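Local atomic coordinates of leucine aminopeptidase 1, chloroplastic (Solanum lycopersicum, PDB entry 5D8N), a protein that removes N-terminal amino acids, preferably leucine, from peptides as a magnesium-dependent homohexameric aminopeptidase of the M17 family, and also has chaperone activity. Residues 55-58 / 64-67; 119-124 / 156-161. The protein carries 1 engineered substitution. One frame throughout, in Å; residues are numbered along the deposited sequence.

How the interactions relate
Both contacts belong to the N-terminal domain of the subunit, and they follow one another along the chain without overlap. After strand 46-52 the chain enters a loop in which interaction 1 brings 55-58 back against 64-67, closing a turn with five residues between the two segments just before helix 67-75. Interaction 2 opens only later, at the start of helix 119-134, and closes a longer loop of 31 residues that holds the rest of that helix and strand 139-144 before helix 152-170 returns. The first contact thus ties two parts of one loop together just ahead of a helix, the second a helix to a helix. Their centres lie about 22 Å apart, and their nearest atoms about 8 Å.

Interaction 1 of 2, residues 55-58 / 64-67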
loop_
_atom_site.group_PDB
_atom_site.type_symbol
_atom_site.label_atom_id
_atom_site.label_comp_id
_atom_site.label_asym_id
_atom_site.label_seq_id
_atom_site.Cartn_x
_atom_site.Cartn_y
_atom_site.Cartn_z
ATOM N N ASP A 55 -41.605 20.267 27.354
ATOM C CA ASP A 55 -42.135 21.608 27.059
ATOM C C ASP A 55 -43.102 21.622 25.869
ATOM O O ASP A 55 -43.899 22.552 25.746
ATOM C CB ASP A 55 -41.015 22.590 26.710
ATOM C CG ASP A 55 -40.087 22.882 27.872
ATOM O OD1 ASP A 55 -40.503 22.730 29.038
ATOM O OD2 ASP A 55 -38.952 23.336 27.602
ATOM N N MET A 56 -43.005 20.633 24.979
ATOM C CA MET A 56 -43.854 20.566 23.779
ATOM C C MET A 56 -45.131 19.730 23.937
ATOM O O MET A 56 -45.855 19.478 22.968
ATOM C CB MET A 56 -43.037 20.011 22.608
ATOM C CG MET A 56 -41.836 20.863 22.251
ATOM S SD MET A 56 -42.270 22.572 21.874
ATOM C CE MET A 56 -43.393 22.301 20.502
ATOM N N ALA A 57 -45.452 19.331 25.160
ATOM C CA ALA A 57 -46.639 18.502 25.367
ATOM C C ALA A 57 -47.903 19.252 24.952
ATOM O O ALA A 57 -48.040 20.459 25.171
ATOM C CB ALA A 57 -46.743 18.072 26.822
ATOM N N ARG A 58 -48.849 18.517 24.381
ATOM C CA ARG A 58 -50.127 19.104 24.006
ATOM C C ARG A 58 -51.288 18.511 24.789
ATOM O O ARG A 58 -51.167 17.431 25.369
ATOM C CB ARG A 58 -50.353 18.918 22.512
ATOM C CG ARG A 58 -49.278 19.577 21.667
ATOM C CD ARG A 58 -49.491 19.266 20.201
ATOM N NE ARG A 58 -48.525 19.943 19.334
ATOM C CZ ARG A 58 -48.869 20.744 18.326
ATOM N NH1 ARG A 58 -50.150 21.051 18.105
ATOM N NH2 ARG A 58 -47.935 21.203 17.501
ATOM N N PHE A 64 -50.710 23.674 22.925
ATOM C CA PHE A 64 -49.548 23.608 23.808
ATOM C C PHE A 64 -49.996 23.750 25.260
ATOM O O PHE A 64 -50.710 24.696 25.585
ATOM C CB PHE A 64 -48.559 24.732 23.462
ATOM C CG PHE A 64 -47.890 24.565 22.129
ATOM C CD1 PHE A 64 -47.322 23.357 21.776
ATOM C CD2 PHE A 64 -47.754 25.636 21.269
ATOM C CE1 PHE A 64 -46.705 23.192 20.554
ATOM C CE2 PHE A 64 -47.133 25.487 20.046
ATOM C CZ PHE A 64 -46.614 24.260 19.682
ATOM N N LYS A 65 -49.469 22.896 26.134
ATOM C CA LYS A 65 -49.641 23.038 27.580
ATOM C C LYS A 65 -48.701 24.100 28.157
ATOM O O LYS A 65 -49.028 24.770 29.140
ATOM C CB LYS A 65 -49.376 21.694 28.266
ATOM C CG LYS A 65 -50.484 20.656 28.131
ATOM C CD LYS A 65 -50.149 19.413 28.944
ATOM C CE LYS A 65 -51.177 18.313 28.756
ATOM N NZ LYS A 65 -50.666 17.004 29.247
ATOM N N ASN A 66 -47.500 24.204 27.597
ATOM C CA ASN A 66 -46.560 25.220 28.052
ATOM C C ASN A 66 -47.160 26.629 27.973
ATOM O O ASN A 66 -47.575 27.078 26.915
ATOM C CB ASN A 66 -45.261 25.142 27.237
ATOM C CG ASN A 66 -44.238 26.178 27.653
ATOM O OD1 ASN A 66 -44.180 27.273 27.097
ATOM N ND2 ASN A 66 -43.393 25.813 28.601
ATOM N N PRO A 67 -47.115 27.377 29.080
ATOM C CA PRO A 67 -47.729 28.706 29.104
ATOM C C PRO A 67 -47.156 29.687 28.067
ATOM O O PRO A 67 -47.919 30.392 27.414
ATOM C CB PRO A 67 -47.447 29.198 30.534
ATOM C CG PRO A 67 -47.258 27.950 31.338
ATOM C CD PRO A 67 -46.627 26.953 30.404
HETATM O O HOH W 1 -46.452 22.739 25.305
#
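The F64 ring lies beside the side chains of M56 and R58, and its CE1 corner meets both. M56 CE comes within 3.4 Å of F64 CE1. This methyl gets there because the methionine chain folds back on itself, bent at both chi2 and chi3, turning its end toward a ring that the first bond of the side chain points away from. The sulfur stands farther off, obliquely to the ring, in a Met-aromatic contact with SD 5.4 Å from the centroid of F64. R58 runs alongside, extended from CG to NE, and turns one face of its guanidinium toward F64 CE1, with NH2 3.8 Å from that atom; the ring is met obliquely and the two planes are 57° apart, so this is no flat stack. Hydrogen bonds fix the arginine's end: NH2 to the carbonyl of S81 at helix 79-86, and NH1 to that of S62 within the turn. Cut back to an alanine, this position is likely to leave the S62 and S81 carbonyls without the guanidinium N-H groups and to open a gap beside the F64 ring.

The backbones form a single beta bridge between R58 and F64, a local closure of the loop rather than a sheet. Its cross-link is a nearly straight bond (173°) from K65 N to A57 O, 3.0 Å long, while the lysine's aliphatic chain passes the same carbonyl and brings CE to 3.5 Å from R58 O. A bridging water finishes the seam, donating to D55 O at 2.6 Å and to A57 O, and accepting from N66 N. N66 packs CB against D55 O, 3.3 Å away. At the N-cap of helix 67-75, its OD1 accepts from L69 N while ND2 bonds to the carbonyl of A145.

Interaction 2 of 2, residues 119-124 / 156-161; sequences TSYHSL and INSASA
One face of the Y121 ring is met by S158: the hydroxyl oxygen OG stands 3.1 Å from Y121 CE2, above the plane and displaced toward the rim, while CB makes a CH-pi contact nearer the middle, 3.9 Å from the ring centroid and only 9° off the normal. The serine's CB and OG thus both sit over the face, CB near the ring axis and OG toward the rim. Its OG also bonds to the carbonyl of S154, one turn back along its own helix, which gives the hydroxyl a polar partner although it rests on a ring. That bond goes with the setting of OG anti to the carbonyl carbon (chi1 -66°), beside the backbone N.

The H122 ring is approached differently, edge-on. A161 O lies in the plane of the imidazole, 3.3 Å from H122 CD2, so a carbon rather than a ring nitrogen faces the carbonyl. A161 itself is the small residue at the crossing, its CB 3.6 Å from Y121 CB and also touching H122 CD2. No hydrogen bond spans the two segments; what joins them is close van der Waals and CH-pi contact.

The axes of the short segments 119-124 and 156-161 approach to 8.3 Å at a crossing angle of -42°, with A161 and S158 at the crossing. Y121 also reaches I162 and, with L124, touches L144 of strand 139-144, so helix 119-134 rests on this strand of the N-terminal domain's mixed sheet with helix 152-170 beside it; elsewhere on helix 152-170, I156, N157 and S160 touch K202 of helix 197-221.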
loop_
_atom_site.group_PDB
_atom_site.type_symbol
_atom_site.label_atom_id
_atom_site.label_comp_id
_atom_site.label_asym_id
_atom_site.label_seq_id
_atom_site.Cartn_x
_atom_site.Cartn_y
_atom_site.Cartn_z
ATOM N N THR A 119 -23.759 22.270 27.926
ATOM C CA THR A 119 -23.703 21.925 26.505
ATOM C C THR A 119 -25.033 22.186 25.791
ATOM O O THR A 119 -25.050 22.745 24.688
ATOM C CB THR A 119 -23.214 20.469 26.293
ATOM O OG1 THR A 119 -21.815 20.397 26.618
ATOM C CG2 THR A 119 -23.356 20.030 24.800
ATOM N N SER A 120 -26.142 21.911 26.475
ATOM C CA SER A 120 -27.465 22.108 25.898
ATOM C C SER A 120 -27.665 23.575 25.578
ATOM O O SER A 120 -28.300 23.900 24.579
ATOM C CB SER A 120 -28.570 21.660 26.848
ATOM O OG SER A 120 -28.410 20.288 27.136
ATOM N N TYR A 121 -27.207 24.434 26.486
ATOM C CA TYR A 121 -27.443 25.866 26.334
ATOM C C TYR A 121 -26.446 26.512 25.372
ATOM O O TYR A 121 -26.861 27.350 24.558
ATOM C CB TYR A 121 -27.408 26.566 27.686
ATOM C CG TYR A 121 -28.437 26.018 28.641
ATOM C CD1 TYR A 121 -29.781 25.974 28.277
ATOM C CD2 TYR A 121 -28.037 25.309 29.769
ATOM C CE1 TYR A 121 -30.738 25.403 29.099
ATOM C CE2 TYR A 121 -28.982 24.736 30.605
ATOM C CZ TYR A 121 -30.325 24.787 30.256
ATOM O OH TYR A 121 -31.288 24.219 31.050
ATOM N N HIS A 122 -25.225 25.967 25.311
ATOM C CA HIS A 122 -24.334 26.253 24.190
ATOM C C HIS A 122 -24.992 25.949 22.848
ATOM O O HIS A 122 -24.956 26.779 21.938
ATOM C CB HIS A 122 -23.059 25.432 24.261
ATOM C CG HIS A 122 -22.180 25.811 25.404
ATOM N ND1 HIS A 122 -21.197 24.981 25.887
ATOM C CD2 HIS A 122 -22.081 26.960 26.101
ATOM C CE1 HIS A 122 -20.500 25.615 26.813
ATOM N NE2 HIS A 122 -21.040 26.808 26.983
ATOM N N SER A 123 -25.588 24.769 22.719
ATOM C CA SER A 123 -26.255 24.400 21.467
ATOM C C SER A 123 -27.395 25.358 21.141
ATOM O O SER A 123 -27.647 25.651 19.974
ATOM C CB SER A 123 -26.785 22.956 21.533
ATOM O OG SER A 123 -25.671 22.084 21.551
ATOM N N LEU A 124 -28.200 25.658 22.158
ATOM C CA LEU A 124 -29.316 26.573 21.985
ATOM C C LEU A 124 -28.784 27.869 21.399
ATOM O O LEU A 124 -29.306 28.366 20.409
ATOM C CB LEU A 124 -30.040 26.832 23.303
ATOM C CG LEU A 124 -31.122 27.908 23.267
ATOM C CD1 LEU A 124 -32.198 27.571 22.247
ATOM C CD2 LEU A 124 -31.766 28.064 24.628
ATOM N N ILE A 156 -28.535 31.890 35.750
ATOM C CA ILE A 156 -27.377 32.691 35.403
ATOM C C ILE A 156 -26.446 31.866 34.512
ATOM O O ILE A 156 -25.946 32.390 33.517
ATOM C CB ILE A 156 -26.668 33.231 36.655
ATOM C CG1 ILE A 156 -27.479 34.402 37.231
ATOM C CG2 ILE A 156 -25.258 33.689 36.344
ATOM C CD1 ILE A 156 -27.057 34.815 38.627
ATOM N N ASN A 157 -26.190 30.619 34.893
ATOM C CA ASN A 157 -25.258 29.769 34.163
ATOM C C ASN A 157 -25.807 29.394 32.792
ATOM O O ASN A 157 -25.063 29.375 31.825
ATOM C CB ASN A 157 -24.964 28.493 34.960
ATOM C CG ASN A 157 -24.120 28.747 36.201
ATOM O OD1 ASN A 157 -23.451 29.774 36.330
ATOM N ND2 ASN A 157 -24.086 27.760 37.089
ATOM N N SER A 158 -27.121 29.220 32.693
ATOM C CA SER A 158 -27.751 29.005 31.392
ATOM C C SER A 158 -27.633 30.245 30.496
ATOM O O SER A 158 -27.333 30.137 29.325
ATOM C CB SER A 158 -29.226 28.632 31.522
ATOM O OG SER A 158 -29.313 27.373 32.151
ATOM N N ALA A 159 -27.760 31.423 31.082
ATOM C CA ALA A 159 -27.692 32.644 30.311
ATOM C C ALA A 159 -26.302 32.787 29.728
ATOM O O ALA A 159 -26.158 33.171 28.572
ATOM C CB ALA A 159 -28.031 33.857 31.175
ATOM N N SER A 160 -25.270 32.536 30.530
ATOM C CA SER A 160 -23.907 32.730 30.053
ATOM C C SER A 160 -23.493 31.691 29.006
ATOM O O SER A 160 -22.771 32.000 28.053
ATOM C CB SER A 160 -22.903 32.762 31.194
ATOM O OG SER A 160 -22.805 31.495 31.790
ATOM N N ALA A 161 -24.047 30.495 29.123
ATOM C CA ALA A 161 -23.865 29.440 28.139
ATOM C C ALA A 161 -24.614 29.735 26.838
ATOM O O ALA A 161 -24.061 29.536 25.758
ATOM C CB ALA A 161 -24.327 28.097 28.700
#